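DUF1955 domain-containing protein (PDB 1WY6) is of unknown function but belongs to the helical repeat proteins, whose stacked helices often serve to bind other macromolecules. Local coordinates at residues Trp44-Cys47 with Asn48-Ser52. Sequence-based numbering, arbitrary orientation.
Sequences WFIC and NLLES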
loop_
_atom_site.group_PDB
_atom_site.type_symbol
_atom_site.label_atom_id
_atom_site.label_comp_id
_atom_site.label_asym_id
_atom_site.label_seq_id
_atom_site.Cartn_x
_atom_site.Cartn_y
_atom_site.Cartn_z
ATOM N N TRP A 44 -6.198 -13.951 6.066
ATOM C CA TRP A 44 -4.818 -14.112 5.607
ATOM C C TRP A 44 -4.702 -14.019 4.086
ATOM O O TRP A 44 -3.644 -13.667 3.561
ATOM C CB TRP A 44 -4.286 -15.488 6.025
ATOM C CG TRP A 44 -5.046 -16.592 5.339
ATOM C CD1 TRP A 44 -6.248 -17.113 5.718
ATOM C CD2 TRP A 44 -4.708 -17.227 4.096
ATOM N NE1 TRP A 44 -6.683 -18.029 4.790
ATOM C CE2 TRP A 44 -5.756 -18.118 3.784
ATOM C CE3 TRP A 44 -3.623 -17.127 3.217
ATOM C CZ2 TRP A 44 -5.752 -18.909 2.624
ATOM C CZ3 TRP A 44 -3.619 -17.913 2.061
ATOM C CH2 TRP A 44 -4.677 -18.791 1.779
ATOM N N PHE A 45 -5.781 -14.367 3.386
ATOM C CA PHE A 45 -5.777 -14.365 1.926
ATOM C C PHE A 45 -5.361 -13.052 1.279
ATOM O O PHE A 45 -4.576 -13.049 0.341
ATOM C CB PHE A 45 -7.151 -14.746 1.378
ATOM C CG PHE A 45 -7.217 -14.766 -0.125
ATOM C CD1 PHE A 45 -6.652 -15.812 -0.847
ATOM C CD2 PHE A 45 -7.849 -13.741 -0.820
ATOM C CE1 PHE A 45 -6.723 -15.838 -2.240
ATOM C CE2 PHE A 45 -7.922 -13.763 -2.205
ATOM C CZ PHE A 45 -7.356 -14.818 -2.916
ATOM N N ILE A 46 -5.898 -11.942 1.769
ATOM C CA ILE A 46 -5.585 -10.641 1.190
ATOM C C ILE A 46 -4.097 -10.296 1.294
ATOM O O ILE A 46 -3.522 -9.726 0.364
ATOM C CB ILE A 46 -6.445 -9.523 1.842
ATOM C CG1 ILE A 46 -6.459 -8.295 0.926
ATOM C CG2 ILE A 46 -5.915 -9.176 3.241
ATOM C CD1 ILE A 46 -7.064 -8.591 -0.469
ATOM N N CYS A 47 -3.478 -10.645 2.419
ATOM C CA CYS A 47 -2.054 -10.385 2.631
ATOM C C CYS A 47 -1.263 -11.192 1.610
ATOM O O CYS A 47 -0.301 -10.708 1.016
ATOM C CB CYS A 47 -1.609 -10.835 4.030
ATOM S SG CYS A 47 -2.564 -10.196 5.444
ATOM N N ASN A 48 -1.683 -12.439 1.436
ATOM C CA ASN A 48 -1.046 -13.364 0.516
ATOM C C ASN A 48 -1.143 -12.826 -0.916
ATOM O O ASN A 48 -0.142 -12.788 -1.638
ATOM C CB ASN A 48 -1.715 -14.744 0.661
ATOM C CG ASN A 48 -1.011 -15.834 -0.122
ATOM O OD1 ASN A 48 -1.202 -15.968 -1.327
ATOM N ND2 ASN A 48 -0.191 -16.625 0.566
ATOM N N LEU A 49 -2.334 -12.395 -1.327
ATOM C CA LEU A 49 -2.504 -11.858 -2.677
ATOM C C LEU A 49 -1.605 -10.646 -2.918
ATOM O O LEU A 49 -0.873 -10.598 -3.904
ATOM C CB LEU A 49 -3.958 -11.440 -2.931
ATOM C CG LEU A 49 -4.224 -10.826 -4.315
ATOM C CD1 LEU A 49 -4.101 -11.894 -5.395
ATOM C CD2 LEU A 49 -5.611 -10.202 -4.352
ATOM N N LEU A 50 -1.665 -9.675 -2.010
ATOM C CA LEU A 50 -0.895 -8.438 -2.122
ATOM C C LEU A 50 0.613 -8.639 -2.282
ATOM O O LEU A 50 1.304 -7.785 -2.839
ATOM C CB LEU A 50 -1.183 -7.534 -0.911
ATOM C CG LEU A 50 -2.645 -7.107 -0.708
ATOM C CD1 LEU A 50 -2.811 -6.383 0.628
ATOM C CD2 LEU A 50 -3.082 -6.217 -1.855
ATOM N N GLU A 51 1.120 -9.769 -1.806
ATOM C CA GLU A 51 2.542 -10.068 -1.904
ATOM C C GLU A 51 3.018 -10.208 -3.355
ATOM O O GLU A 51 4.161 -9.876 -3.682
ATOM C CB GLU A 51 2.848 -11.363 -1.137
ATOM C CG GLU A 51 4.319 -11.762 -1.139
ATOM C CD GLU A 51 5.164 -10.852 -0.277
ATOM O OE1 GLU A 51 6.385 -10.744 -0.539
ATOM O OE2 GLU A 51 4.610 -10.253 0.670
ATOM N N SER A 52 2.143 -10.686 -4.233
ATOM C CA SER A 52 2.544 -10.890 -5.615
ATOM C C SER A 52 1.634 -10.330 -6.703
ATOM O O SER A 52 2.013 -10.335 -7.873
ATOM C CB SER A 52 2.759 -12.387 -5.868
ATOM O OG SER A 52 1.582 -13.130 -5.582
#
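Asn48, one turn on from Trp44, donates its backbone N to Trp44 O at 3.1 Å. With CG anti to its own backbone N (chi1 -172°), its side chain runs alongside the indole and points the same way. Its ND2 meets the ring edge in plane, 4.0 Å from Trp44 CZ3, while the amide stands steeply to the indole, the two planes 79° apart. An asparagine suits this partly exposed place because its short CB and CG pack beside the ring while OD1 accepts a hydrogen bond from Lys15 of helix 7-19, the helix that Trp44 also touches. Leu49 N donates to Phe45 O at 2.9 Å, and Leu50 N bonds to Ile46 O almost straight. Leu50 CG, set beside its backbone N (chi1 -60°), packs against Ile46 O at 3.0 Å. Its CD1 lies 4.1 Å from Ile46 CG1, the two branched chains crossing at a slant, and neither brings a polar atom to this buried place. Both leucines face helix 55-65, Leu49 through Val61 and Leu50 through Met58 and Leu62. Putting an alanine at Leu50 would probably open a gap beside Ile46 and deprive Met58 and Leu62 of an apolar partner. Glu51 N closes the series with a weak bond to Cys47 O (3.3 Å), and its carboxylate suits the exposed side. Cys47 itself is tied through SG to Cys74, a disulfide that fastens this helix to a later loop. These i to i+4 bonds mark a short amphipathic alpha-helix, with leucine and isoleucine turned to its neighbours, as expected in an all-helical repeat fold.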